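PDB 3P09: beta-lactamase from Francisella tularensis subsp. tularensis, which probably hydrolyses beta-lactam antibiotics, opening the lactam ring to give a substituted beta-amino acid, as other class A beta-lactamases do. Local coordinates for residues 99-105 and 124-129; 85-91 and 109-115; 71-75 and 201-205; 61-67 and 161-167. All blocks are in the same frame, centred on the assembly; numbering follows the deposited sequence.

Contact 1: residues 99-105 and 124-129; sequences LGYAPIT and LSDSPA. With SO4 (sulfate ion), chain F.
D126 OD2 is gripped by two consecutive backbone N-H groups of the 99-105 loop. I104 N, 2.9 Å from D126 OD2, meets it nearly along its C-O axis, while T105 N reaches the same OD2 from the syn side in a straighter bond (171° at the hydrogen). OD1 is held twice as well: T105 OG1 donates to its syn lone pair at 2.7 Å, and A129 N comes to D126 OD1 from the anti side, tilted out of the carboxylate plane, as the N-cap bond of helix 127-137. Four donors thus fix the rotation of this buried carboxylate. S125-D126-S127 probably corresponds to the SDN loop of class A beta-lactamases, with serine in third place, and S125 is probably the serine of that motif. S125, at positive phi, also closes the preceding helix in a Schellman motif; its OG donates to O3 of a sulfate at 2.7 Å, an ion that T230 and T232 bind too. S127 N gives a nearly linear bond to Y101 O (3.1 Å). The Y101 ring turns its edge to S125 O, with P103 CD over one face, and water 1 links Y101 OH to L124 O. P128 CG wedges between A102 CB (3.7 Å) and L99 CD1 (3.8 Å).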
loop_
_atom_site.group_PDB
_atom_site.type_symbol
_atom_site.label_atom_id
_atom_site.label_comp_id
_atom_site.label_asym_id
_atom_site.label_seq_id
_atom_site.Cartn_x
_atom_site.Cartn_y
_atom_site.Cartn_z
ATOM N N LEU A 99 -17.270 7.383 -7.967
ATOM C CA LEU A 99 -16.164 6.448 -7.801
ATOM C C LEU A 99 -16.549 5.095 -8.388
ATOM O O LEU A 99 -17.537 4.482 -7.972
ATOM C CB LEU A 99 -15.811 6.300 -6.325
ATOM C CG LEU A 99 -15.282 7.554 -5.623
ATOM C CD1 LEU A 99 -15.291 7.338 -4.123
ATOM C CD2 LEU A 99 -13.872 7.929 -6.108
ATOM N N GLY A 100 -15.765 4.632 -9.355
ATOM C CA GLY A 100 -16.111 3.440 -10.110
ATOM C C GLY A 100 -15.727 2.120 -9.461
ATOM O O GLY A 100 -16.374 1.109 -9.691
ATOM N N TYR A 101 -14.673 2.109 -8.654
ATOM C CA TYR A 101 -14.249 0.851 -8.042
ATOM C C TYR A 101 -14.730 0.741 -6.581
ATOM O O TYR A 101 -14.092 1.263 -5.666
ATOM C CB TYR A 101 -12.735 0.688 -8.132
ATOM C CG TYR A 101 -12.300 -0.730 -7.858
ATOM C CD1 TYR A 101 -11.702 -1.078 -6.656
ATOM C CD2 TYR A 101 -12.515 -1.727 -8.799
ATOM C CE1 TYR A 101 -11.314 -2.391 -6.408
ATOM C CE2 TYR A 101 -12.136 -3.031 -8.563
ATOM C CZ TYR A 101 -11.536 -3.361 -7.373
ATOM O OH TYR A 101 -11.165 -4.669 -7.158
ATOM N N ALA A 102 -15.859 0.060 -6.386
ATOM C CA ALA A 102 -16.524 -0.023 -5.085
ATOM C C ALA A 102 -17.085 -1.423 -4.883
ATOM O O ALA A 102 -18.299 -1.606 -4.715
ATOM C CB ALA A 102 -17.655 1.002 -5.016
ATOM N N PRO A 103 -16.204 -2.422 -4.890
ATOM C CA PRO A 103 -16.678 -3.807 -4.905
ATOM C C PRO A 103 -17.524 -4.177 -3.685
ATOM O O PRO A 103 -18.482 -4.909 -3.849
ATOM C CB PRO A 103 -15.382 -4.626 -4.975
ATOM C CG PRO A 103 -14.321 -3.712 -4.454
ATOM C CD PRO A 103 -14.736 -2.327 -4.883
ATOM N N ILE A 104 -17.199 -3.669 -2.501
ATOM C CA ILE A 104 -18.000 -3.964 -1.319
ATOM C C ILE A 104 -19.057 -2.876 -1.053
ATOM O O ILE A 104 -20.231 -3.173 -0.889
ATOM C CB ILE A 104 -17.116 -4.137 -0.057
ATOM C CG1 ILE A 104 -16.221 -5.369 -0.180
ATOM C CG2 ILE A 104 -17.977 -4.279 1.194
ATOM C CD1 ILE A 104 -15.052 -5.205 -1.103
ATOM N N THR A 105 -18.640 -1.615 -1.026
ATOM C CA THR A 105 -19.560 -0.563 -0.635
ATOM C C THR A 105 -20.765 -0.465 -1.578
ATOM O O THR A 105 -21.877 -0.188 -1.136
ATOM C CB THR A 105 -18.854 0.787 -0.472
ATOM O OG1 THR A 105 -18.132 1.111 -1.669
ATOM C CG2 THR A 105 -17.870 0.708 0.707
ATOM N N LEU A 124 -8.804 -3.914 0.127
ATOM C CA LEU A 124 -9.118 -4.436 -1.188
ATOM C C LEU A 124 -9.287 -3.307 -2.203
ATOM O O LEU A 124 -9.727 -3.541 -3.333
ATOM C CB LEU A 124 -10.383 -5.297 -1.139
ATOM C CG LEU A 124 -10.106 -6.788 -0.952
ATOM C CD1 LEU A 124 -9.459 -7.054 0.414
ATOM C CD2 LEU A 124 -11.387 -7.581 -1.122
ATOM N N SER A 125 -8.941 -2.093 -1.782
ATOM C CA SER A 125 -8.919 -0.902 -2.646
ATOM C C SER A 125 -10.281 -0.249 -2.995
ATOM O O SER A 125 -10.378 0.569 -3.924
ATOM C CB SER A 125 -8.071 -1.133 -3.913
ATOM O OG SER A 125 -7.276 0.023 -4.174
ATOM N N ASP A 126 -11.310 -0.587 -2.232
ATOM C CA ASP A 126 -12.634 0.030 -2.358
ATOM C C ASP A 126 -12.516 1.533 -2.057
ATOM O O ASP A 126 -12.145 1.930 -0.950
ATOM C CB ASP A 126 -13.579 -0.661 -1.354
ATOM C CG ASP A 126 -15.047 -0.307 -1.573
ATOM O OD1 ASP A 126 -15.400 0.892 -1.505
ATOM O OD2 ASP A 126 -15.845 -1.242 -1.803
ATOM N N SER A 127 -12.805 2.374 -3.049
ATOM C CA SER A 127 -12.599 3.818 -2.910
ATOM C C SER A 127 -13.592 4.508 -1.971
ATOM O O SER A 127 -13.197 5.275 -1.092
ATOM C CB SER A 127 -12.571 4.496 -4.287
ATOM O OG SER A 127 -11.448 4.060 -5.030
ATOM N N PRO A 128 -14.893 4.243 -2.145
ATOM C CA PRO A 128 -15.821 4.845 -1.189
ATOM C C PRO A 128 -15.522 4.423 0.242
ATOM O O PRO A 128 -15.674 5.245 1.139
ATOM C CB PRO A 128 -17.170 4.309 -1.636
ATOM C CG PRO A 128 -16.995 4.093 -3.124
ATOM C CD PRO A 128 -15.587 3.591 -3.264
ATOM N N ALA A 129 -15.134 3.166 0.446
ATOM C CA ALA A 129 -14.796 2.689 1.777
ATOM C C ALA A 129 -13.687 3.552 2.372
ATOM O O ALA A 129 -13.755 3.950 3.545
ATOM C CB ALA A 129 -14.378 1.215 1.730
HETATM S S SO4 F . -5.336 -0.230 -7.119
HETATM O O1 SO4 F . -5.007 -0.866 -8.376
HETATM O O2 SO4 F . -5.245 1.221 -7.244
HETATM O O3 SO4 F . -6.689 -0.603 -6.774
HETATM O O4 SO4 F . -4.401 -0.666 -6.099
HETATM O O HOH W 1 -10.590 -5.730 -4.751
HETATM O O HOH W 2 -12.771 4.431 -7.654
#

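Contact 2: residues 85-91 and 109-115; sequences LDKKIPI and VGKTLTI
I89 and L113 face each other as the hydrogen-bonded pair of a two-stranded antiparallel ribbon, strands 88-90 and 112-114, on the flank of the helical domain. I89 N reaches L113 O at 2.8 Å, and L113 N returns the bond to I89 O. One bump is I115, just past the ribbon, which fills a hollow lined by L85, K87 and I89. Its two branches part: CG2 of I115 lies across L85 CD2 at 3.9 Å, whereas CD1 turns the other way to I89 CG1 at 3.8 Å. At the far end I91 does the filling. With CG1 anti to the carbonyl carbon (chi1 -55°), I91 lays CG1 obliquely on L113 CG at 4.0 Å and leaves CG2 loosely near V109 CG2. I89, I91 and L113 all rest on L118 of helix 115-123, which makes theirs the apolar face. The other face carries K88, P90, T112 and T114, and there the T112 methyl CG2 sits over P90 CA at 3.9 Å. G110, at positive phi, turns its N back onto I91 O at 2.9 Å. Nearby, I91 N points almost straight at K111 O (176° at the hydrogen), and water 3 donates to that same K111 O at 2.8 Å.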
loop_
_atom_site.group_PDB
_atom_site.type_symbol
_atom_site.label_atom_id
_atom_site.label_comp_id
_atom_site.label_asym_id
_atom_site.label_seq_id
_atom_site.Cartn_x
_atom_site.Cartn_y
_atom_site.Cartn_z
ATOM N N LEU A 85 -13.980 -0.549 16.096
ATOM C CA LEU A 85 -14.032 -1.494 14.972
ATOM C C LEU A 85 -15.427 -2.076 14.739
ATOM O O LEU A 85 -15.762 -2.461 13.623
ATOM C CB LEU A 85 -13.043 -2.641 15.166
ATOM C CG LEU A 85 -11.575 -2.286 14.906
ATOM C CD1 LEU A 85 -10.664 -3.458 15.221
ATOM C CD2 LEU A 85 -11.403 -1.867 13.467
ATOM N N ASP A 86 -16.223 -2.156 15.802
ATOM C CA ASP A 86 -17.571 -2.716 15.712
ATOM C C ASP A 86 -18.627 -1.665 15.407
ATOM O O ASP A 86 -19.805 -1.989 15.274
ATOM C CB ASP A 86 -17.924 -3.432 17.012
ATOM C CG ASP A 86 -17.027 -4.615 17.279
ATOM O OD1 ASP A 86 -16.949 -5.504 16.404
ATOM O OD2 ASP A 86 -16.387 -4.649 18.352
ATOM N N LYS A 87 -18.200 -0.413 15.285
ATOM C CA LYS A 87 -19.119 0.709 15.084
ATOM C C LYS A 87 -19.785 0.651 13.718
ATOM O O LYS A 87 -19.108 0.498 12.701
ATOM C CB LYS A 87 -18.382 2.044 15.247
ATOM C CG LYS A 87 -19.188 3.253 14.802
ATOM C CD LYS A 87 -18.567 4.566 15.275
ATOM C CE LYS A 87 -18.892 4.839 16.741
ATOM N NZ LYS A 87 -18.451 6.198 17.183
ATOM N N LYS A 88 -21.109 0.796 13.698
ATOM C CA LYS A 88 -21.887 0.674 12.471
ATOM C C LYS A 88 -21.951 1.984 11.705
ATOM O O LYS A 88 -22.336 3.015 12.254
ATOM C CB LYS A 88 -23.312 0.190 12.784
ATOM C CG LYS A 88 -23.380 -1.214 13.368
ATOM C CD LYS A 88 -24.776 -1.532 13.908
ATOM C CE LYS A 88 -24.768 -2.790 14.778
ATOM N NZ LYS A 88 -26.135 -3.203 15.239
ATOM N N ILE A 89 -21.572 1.935 10.434
ATOM C CA ILE A 89 -21.549 3.121 9.592
ATOM C C ILE A 89 -22.533 2.961 8.448
ATOM O O ILE A 89 -22.430 2.022 7.674
ATOM C CB ILE A 89 -20.155 3.352 8.951
ATOM C CG1 ILE A 89 -19.034 3.253 9.997
ATOM C CG2 ILE A 89 -20.128 4.698 8.243
ATOM C CD1 ILE A 89 -19.194 4.235 11.176
ATOM N N PRO A 90 -23.497 3.883 8.340
ATOM C CA PRO A 90 -24.399 3.912 7.184
ATOM C C PRO A 90 -23.643 4.119 5.872
ATOM O O PRO A 90 -22.746 4.952 5.801
ATOM C CB PRO A 90 -25.291 5.124 7.474
ATOM C CG PRO A 90 -25.291 5.235 8.958
ATOM C CD PRO A 90 -23.897 4.844 9.380
ATOM N N ILE A 91 -23.985 3.342 4.852
ATOM C CA ILE A 91 -23.405 3.533 3.528
ATOM C C ILE A 91 -24.448 4.244 2.670
ATOM O O ILE A 91 -25.513 3.693 2.413
ATOM C CB ILE A 91 -23.032 2.189 2.868
ATOM C CG1 ILE A 91 -22.112 1.381 3.788
ATOM C CG2 ILE A 91 -22.373 2.417 1.517
ATOM C CD1 ILE A 91 -20.940 2.171 4.325
ATOM N N VAL A 109 -25.409 -0.040 -0.234
ATOM C CA VAL A 109 -26.052 1.267 -0.167
ATOM C C VAL A 109 -27.406 1.138 0.527
ATOM O O VAL A 109 -28.196 0.246 0.203
ATOM C CB VAL A 109 -26.198 1.879 -1.573
ATOM C CG1 VAL A 109 -27.030 3.153 -1.521
ATOM C CG2 VAL A 109 -24.801 2.160 -2.154
ATOM N N GLY A 110 -27.647 1.999 1.512
ATOM C CA GLY A 110 -28.885 1.966 2.275
ATOM C C GLY A 110 -28.809 1.005 3.447
ATOM O O GLY A 110 -29.774 0.866 4.198
ATOM N N LYS A 111 -27.669 0.329 3.594
ATOM C CA LYS A 111 -27.426 -0.523 4.755
ATOM C C LYS A 111 -26.249 0.047 5.555
ATOM O O LYS A 111 -25.803 1.175 5.304
ATOM C CB LYS A 111 -27.087 -1.952 4.334
ATOM C CG LYS A 111 -28.097 -2.649 3.421
ATOM C CD LYS A 111 -27.536 -4.004 2.969
ATOM C CE LYS A 111 -28.589 -4.875 2.310
ATOM N NZ LYS A 111 -28.110 -6.281 2.125
ATOM N N THR A 112 -25.738 -0.732 6.504
ATOM C CA THR A 112 -24.585 -0.287 7.279
ATOM C C THR A 112 -23.478 -1.317 7.204
ATOM O O THR A 112 -23.734 -2.491 6.986
ATOM C CB THR A 112 -24.913 -0.102 8.772
ATOM O OG1 THR A 112 -25.264 -1.374 9.333
ATOM C CG2 THR A 112 -26.058 0.891 8.970
ATOM N N LEU A 113 -22.251 -0.858 7.407
ATOM C CA LEU A 113 -21.074 -1.718 7.491
ATOM C C LEU A 113 -20.301 -1.313 8.754
ATOM O O LEU A 113 -20.281 -0.129 9.112
ATOM C CB LEU A 113 -20.183 -1.519 6.257
ATOM C CG LEU A 113 -20.668 -2.130 4.935
ATOM C CD1 LEU A 113 -19.668 -1.820 3.802
ATOM C CD2 LEU A 113 -20.829 -3.627 5.096
ATOM N N THR A 114 -19.674 -2.272 9.435
ATOM C CA THR A 114 -18.835 -1.917 10.582
ATOM C C THR A 114 -17.547 -1.255 10.091
ATOM O O THR A 114 -17.172 -1.399 8.932
ATOM C CB THR A 114 -18.440 -3.135 11.417
ATOM O OG1 THR A 114 -17.595 -3.978 10.631
ATOM C CG2 THR A 114 -19.675 -3.916 11.866
ATOM N N ILE A 115 -16.871 -0.529 10.978
ATOM C CA ILE A 115 -15.553 0.017 10.654
ATOM C C ILE A 115 -14.614 -1.098 10.171
ATOM O O ILE A 115 -13.874 -0.927 9.193
ATOM C CB ILE A 115 -14.952 0.738 11.880
ATOM C CG1 ILE A 115 -15.706 2.047 12.162
ATOM C CG2 ILE A 115 -13.447 0.980 11.699
ATOM C CD1 ILE A 115 -15.433 3.162 11.155
HETATM O O HOH W 3 -27.433 3.421 5.158
#

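Contact 3: residues 71-75 and 201-205; sequences VGAIL and IFIKY
Segments 71-75 and 201-205 run nearly antiparallel, their N-to-C directions 152° apart and their axes 11.0 Å apart at the closest, with G72 CA and F202 CA the nearest pair at 7.1 Å. They belong to helices 66-80 and 196-208 of the helical domain of the class A beta-lactamase fold; the first is the buried helix whose start carries the family's SxxK pattern. The space between the axes is filled by apolar groups. L75 has the largest share of the contact, forking toward the other helix: CD1 meets F202 CB at 3.7 Å, the two side chains crossing at about a right angle, and CD2 meets I201 CG2 at 3.9 Å. The same L75 CD1 also lies near the plane of the Y205 ring, at its edge. One turn back, V71 holds CG1 anti to its backbone N (chi1 164°), which carries this methyl obliquely onto Y205 CD2 at 3.7 Å and also to the edge of the F202 ring. G72 has no side chain, and the F202 ring passes beside its backbone, CE1 lying 4.4 Å from G72 N, before running on to L188 and A189 of helix 178-190. The phenol end of Y205 belongs to another neighbour: its OH is hydrogen-bonded to S116 and N119 of helix 115-123. Within its own helix, Y205 has I201 O over one ring face, 3.3 Å above the plane and offset toward the rim.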
loop_
_atom_site.group_PDB
_atom_site.type_symbol
_atom_site.label_atom_id
_atom_site.label_comp_id
_atom_site.label_asym_id
_atom_site.label_seq_id
_atom_site.Cartn_x
_atom_site.Cartn_y
_atom_site.Cartn_z
ATOM N N VAL A 71 -5.852 2.414 7.182
ATOM C CA VAL A 71 -6.347 1.311 7.997
ATOM C C VAL A 71 -5.507 1.154 9.269
ATOM O O VAL A 71 -6.035 0.903 10.353
ATOM C CB VAL A 71 -6.427 0.018 7.173
ATOM C CG1 VAL A 71 -6.555 -1.192 8.071
ATOM C CG2 VAL A 71 -7.601 0.122 6.226
ATOM N N GLY A 72 -4.201 1.343 9.145
ATOM C CA GLY A 72 -3.350 1.389 10.317
ATOM C C GLY A 72 -3.819 2.449 11.313
ATOM O O GLY A 72 -3.913 2.203 12.516
ATOM N N ALA A 73 -4.117 3.636 10.800
ATOM C CA ALA A 73 -4.610 4.732 11.623
ATOM C C ALA A 73 -5.916 4.369 12.313
ATOM O O ALA A 73 -6.140 4.713 13.471
ATOM C CB ALA A 73 -4.792 5.987 10.776
ATOM N N ILE A 74 -6.798 3.698 11.583
ATOM C CA ILE A 74 -8.070 3.281 12.152
ATOM C C ILE A 74 -7.854 2.292 13.293
ATOM O O ILE A 74 -8.516 2.369 14.330
ATOM C CB ILE A 74 -8.965 2.653 11.063
ATOM C CG1 ILE A 74 -9.419 3.737 10.081
ATOM C CG2 ILE A 74 -10.169 1.921 11.690
ATOM C CD1 ILE A 74 -10.485 4.668 10.664
ATOM N N LEU A 75 -6.920 1.366 13.116
ATOM C CA LEU A 75 -6.642 0.373 14.159
ATOM C C LEU A 75 -6.048 1.022 15.406
ATOM O O LEU A 75 -6.356 0.633 16.542
ATOM C CB LEU A 75 -5.704 -0.711 13.625
ATOM C CG LEU A 75 -6.324 -1.593 12.533
ATOM C CD1 LEU A 75 -5.285 -2.447 11.837
ATOM C CD2 LEU A 75 -7.407 -2.466 13.130
ATOM N N ILE A 201 -4.861 -8.342 13.081
ATOM C CA ILE A 201 -5.985 -7.900 12.260
ATOM C C ILE A 201 -5.479 -7.248 10.991
ATOM O O ILE A 201 -5.984 -7.500 9.884
ATOM C CB ILE A 201 -6.864 -6.898 13.050
ATOM C CG1 ILE A 201 -7.628 -7.646 14.160
ATOM C CG2 ILE A 201 -7.832 -6.184 12.116
ATOM C CD1 ILE A 201 -8.316 -6.740 15.175
ATOM N N PHE A 202 -4.468 -6.400 11.151
ATOM C CA PHE A 202 -3.855 -5.726 10.021
ATOM C C PHE A 202 -3.291 -6.744 9.028
ATOM O O PHE A 202 -3.527 -6.670 7.821
ATOM C CB PHE A 202 -2.753 -4.801 10.536
ATOM C CG PHE A 202 -2.035 -4.036 9.460
ATOM C CD1 PHE A 202 -2.646 -2.963 8.832
ATOM C CD2 PHE A 202 -0.732 -4.366 9.111
ATOM C CE1 PHE A 202 -1.982 -2.238 7.855
ATOM C CE2 PHE A 202 -0.055 -3.651 8.132
ATOM C CZ PHE A 202 -0.677 -2.584 7.504
ATOM N N ILE A 203 -2.536 -7.695 9.550
ATOM C CA ILE A 203 -1.945 -8.744 8.733
ATOM C C ILE A 203 -3.008 -9.531 7.973
ATOM O O ILE A 203 -2.859 -9.808 6.785
ATOM C CB ILE A 203 -1.142 -9.704 9.624
ATOM C CG1 ILE A 203 0.192 -9.049 10.003
ATOM C CG2 ILE A 203 -0.932 -11.043 8.924
ATOM C CD1 ILE A 203 0.932 -9.765 11.132
ATOM N N LYS A 204 -4.088 -9.893 8.656
ATOM C CA LYS A 204 -5.159 -10.637 7.996
ATOM C C LYS A 204 -5.802 -9.842 6.842
ATOM O O LYS A 204 -6.073 -10.397 5.774
ATOM C CB LYS A 204 -6.204 -11.113 9.014
ATOM C CG LYS A 204 -7.326 -11.985 8.440
ATOM C CD LYS A 204 -6.783 -13.219 7.718
ATOM C CE LYS A 204 -7.843 -14.313 7.560
ATOM N NZ LYS A 204 -8.965 -13.926 6.655
ATOM N N TYR A 205 -6.040 -8.546 7.038
ATOM C CA TYR A 205 -6.565 -7.725 5.939
ATOM C C TYR A 205 -5.658 -7.795 4.707
ATOM O O TYR A 205 -6.118 -7.944 3.571
ATOM C CB TYR A 205 -6.640 -6.247 6.319
ATOM C CG TYR A 205 -7.633 -5.822 7.377
ATOM C CD1 TYR A 205 -8.930 -6.318 7.415
ATOM C CD2 TYR A 205 -7.266 -4.863 8.319
ATOM C CE1 TYR A 205 -9.835 -5.875 8.405
ATOM C CE2 TYR A 205 -8.142 -4.422 9.290
ATOM C CZ TYR A 205 -9.423 -4.919 9.331
ATOM O OH TYR A 205 -10.253 -4.436 10.335
#

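Contact 4: residues 61-67 and 161-167; sequences PICSVFK and EPEINYT
The F66 ring has K67 CG over one face, 3.7 Å above the plane, while C63 O and E161 OE2 lie in its plane at the edge. E161 OE2 stands 3.7 Å from F66 CE1, and its carboxylate is turned only 20° from the ring plane. I164 CG2 reaches F66 CE1 obliquely at 4.0 Å. Here the omega loop of the class A beta-lactamases, marked by the cis peptide before P162, folds over the S64-K67 turn of the SxxK pattern; S64 is probably the nucleophile and E161 probably the glutamate that activates water, as in relatives. K67, extended beyond CG, passes across E161 at about a right angle, its NZ forming a rather long salt bridge to OE2 (3.5 Å). K67 NZ also donates to S64 OG at 3.1 Å and is bonded to S125 O, so three oxygens fix the end of this buried side chain. N165 ND2 gives E161 OE1 only a weak bond, while N165 OD1 lies against C63 CA. C63 is itself tied by a disulfide to C233, which links this turn to the loop after strand 225-232. Further along, I164 has CG1 anti to its backbone N (chi1 179°) and then bends at chi2 (74°), bringing CD1 to I62 CG2 at 3.9 Å. Water 4 bridges the two backbones, accepting from C63 N at 2.8 Å and donating to I164 O at 2.7 Å.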
loop_
_atom_site.group_PDB
_atom_site.type_symbol
_atom_site.label_atom_id
_atom_site.label_comp_id
_atom_site.label_asym_id
_atom_site.label_seq_id
_atom_site.Cartn_x
_atom_site.Cartn_y
_atom_site.Cartn_z
ATOM N N PRO A 61 4.419 8.580 -6.936
ATOM C CA PRO A 61 2.986 8.651 -6.596
ATOM C C PRO A 61 2.600 7.490 -5.666
ATOM O O PRO A 61 2.945 6.344 -5.956
ATOM C CB PRO A 61 2.297 8.468 -7.955
ATOM C CG PRO A 61 3.309 9.015 -8.951
ATOM C CD PRO A 61 4.670 8.618 -8.387
ATOM N N ILE A 62 1.907 7.773 -4.569
ATOM C CA ILE A 62 1.522 6.709 -3.644
ATOM C C ILE A 62 0.257 5.991 -4.135
ATOM O O ILE A 62 0.104 4.792 -3.945
ATOM C CB ILE A 62 1.352 7.237 -2.190
ATOM C CG1 ILE A 62 1.240 6.060 -1.202
ATOM C CG2 ILE A 62 0.159 8.190 -2.071
ATOM C CD1 ILE A 62 1.175 6.500 0.278
ATOM N N CYS A 63 -0.637 6.722 -4.791
ATOM C CA CYS A 63 -1.861 6.116 -5.309
ATOM C C CYS A 63 -2.605 5.408 -4.166
ATOM O O CYS A 63 -2.551 5.845 -3.015
ATOM C CB CYS A 63 -1.529 5.127 -6.443
ATOM S SG CYS A 63 -0.345 5.767 -7.684
ATOM N N SER A 64 -3.265 4.297 -4.477
ATOM C CA SER A 64 -4.081 3.581 -3.503
ATOM C C SER A 64 -3.294 2.945 -2.364
ATOM O O SER A 64 -3.884 2.456 -1.412
ATOM C CB SER A 64 -4.919 2.506 -4.195
ATOM O OG SER A 64 -6.054 3.090 -4.803
ATOM N N VAL A 65 -1.972 2.941 -2.445
ATOM C CA VAL A 65 -1.195 2.372 -1.342
ATOM C C VAL A 65 -1.488 3.089 -0.005
ATOM O O VAL A 65 -1.394 2.495 1.070
ATOM C CB VAL A 65 0.313 2.375 -1.656
ATOM C CG1 VAL A 65 1.124 1.904 -0.447
ATOM C CG2 VAL A 65 0.595 1.473 -2.859
ATOM N N PHE A 66 -1.850 4.365 -0.071
ATOM C CA PHE A 66 -2.146 5.110 1.151
ATOM C C PHE A 66 -3.206 4.376 1.980
ATOM O O PHE A 66 -3.300 4.565 3.188
ATOM C CB PHE A 66 -2.597 6.550 0.832
ATOM C CG PHE A 66 -4.086 6.710 0.648
ATOM C CD1 PHE A 66 -4.683 6.456 -0.580
ATOM C CD2 PHE A 66 -4.887 7.140 1.703
ATOM C CE1 PHE A 66 -6.052 6.610 -0.746
ATOM C CE2 PHE A 66 -6.251 7.287 1.546
ATOM C CZ PHE A 66 -6.838 7.019 0.320
ATOM N N LYS A 67 -4.008 3.529 1.336
ATOM C CA LYS A 67 -5.102 2.888 2.072
ATOM C C LYS A 67 -4.630 1.997 3.236
ATOM O O LYS A 67 -5.373 1.801 4.194
ATOM C CB LYS A 67 -6.051 2.139 1.117
ATOM C CG LYS A 67 -6.828 3.106 0.211
ATOM C CD LYS A 67 -7.437 2.411 -1.009
ATOM C CE LYS A 67 -8.130 3.451 -1.904
ATOM N NZ LYS A 67 -8.634 2.828 -3.166
ATOM N N GLU A 161 -9.785 9.969 -2.241
ATOM C CA GLU A 161 -10.031 9.436 -3.585
ATOM C C GLU A 161 -11.060 10.265 -4.318
ATOM O O GLU A 161 -12.073 10.632 -3.735
ATOM C CB GLU A 161 -10.539 7.977 -3.519
ATOM C CG GLU A 161 -9.491 6.917 -3.139
ATOM C CD GLU A 161 -8.636 6.487 -4.315
ATOM O OE1 GLU A 161 -9.091 6.636 -5.466
ATOM O OE2 GLU A 161 -7.507 6.001 -4.094
ATOM N N PRO A 162 -10.835 10.515 -5.618
ATOM C CA PRO A 162 -9.702 10.028 -6.412
ATOM C C PRO A 162 -8.556 11.038 -6.558
ATOM O O PRO A 162 -7.548 10.744 -7.217
ATOM C CB PRO A 162 -10.337 9.797 -7.782
ATOM C CG PRO A 162 -11.381 10.835 -7.877
ATOM C CD PRO A 162 -11.873 11.116 -6.473
ATOM N N GLU A 163 -8.697 12.206 -5.947
ATOM C CA GLU A 163 -7.713 13.280 -6.135
ATOM C C GLU A 163 -6.291 12.864 -5.724
ATOM O O GLU A 163 -5.320 13.352 -6.288
ATOM C CB GLU A 163 -8.135 14.560 -5.398
ATOM C CG GLU A 163 -7.164 15.720 -5.610
ATOM C CD GLU A 163 -7.645 17.038 -5.028
ATOM O OE1 GLU A 163 -8.551 17.026 -4.165
ATOM O OE2 GLU A 163 -7.107 18.094 -5.438
ATOM N N ILE A 164 -6.181 11.960 -4.751
ATOM C CA ILE A 164 -4.883 11.441 -4.303
ATOM C C ILE A 164 -4.052 10.914 -5.472
ATOM O O ILE A 164 -2.825 10.859 -5.403
ATOM C CB ILE A 164 -5.053 10.310 -3.245
ATOM C CG1 ILE A 164 -3.702 9.751 -2.778
ATOM C CG2 ILE A 164 -5.856 9.134 -3.824
ATOM C CD1 ILE A 164 -2.930 10.621 -1.872
ATOM N N ASN A 165 -4.720 10.522 -6.550
ATOM C CA ASN A 165 -4.031 9.907 -7.681
ATOM C C ASN A 165 -3.277 10.880 -8.584
ATOM O O ASN A 165 -2.488 10.461 -9.437
ATOM C CB ASN A 165 -5.027 9.106 -8.523
ATOM C CG ASN A 165 -5.541 7.894 -7.791
ATOM O OD1 ASN A 165 -4.763 7.116 -7.258
ATOM N ND2 ASN A 165 -6.848 7.745 -7.735
ATOM N N TYR A 166 -3.523 12.171 -8.409
ATOM C CA TYR A 166 -2.968 13.173 -9.316
ATOM C C TYR A 166 -1.744 13.821 -8.722
ATOM O O TYR A 166 -1.785 14.382 -7.627
ATOM C CB TYR A 166 -3.996 14.245 -9.625
ATOM C CG TYR A 166 -5.374 13.677 -9.835
ATOM C CD1 TYR A 166 -5.554 12.489 -10.528
ATOM C CD2 TYR A 166 -6.495 14.322 -9.323
ATOM C CE1 TYR A 166 -6.819 11.948 -10.707
ATOM C CE2 TYR A 166 -7.764 13.801 -9.508
ATOM C CZ TYR A 166 -7.916 12.615 -10.199
ATOM O OH TYR A 166 -9.178 12.103 -10.375
ATOM N N THR A 167 -0.636 13.719 -9.440
ATOM C CA THR A 167 0.605 14.283 -8.952
ATOM C C THR A 167 1.207 15.138 -10.045
ATOM O O THR A 167 0.672 15.229 -11.154
ATOM C CB THR A 167 1.628 13.170 -8.572
ATOM O OG1 THR A 167 1.856 12.306 -9.696
ATOM C CG2 THR A 167 1.111 12.333 -7.405
HETATM O O HOH W 4 -0.533 9.412 -5.681
#

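Contacts 1 and 4, with centres 14 Å apart, meet around the probable active site: K67 NZ of contact 4 bonds to S125 O of contact 1. Contacts 3 and 4 share helix 66-80, whose start faces that site and whose later turn packs on helix 196-208; their centres are 19 Å apart. Contact 2 lies on the flank, its centre about 24 Å from that of contact 4, yet touches contact 1 through I104 and L113, and contact 3 through I115 and I74. The chain runs through 61-67, 71-75, 85-91, 99-105, 109-115 and 124-129 before 161-167 and 201-205 return to the first two. Helix 66-80 thus connects the probable catalytic end to the interior of the helical domain.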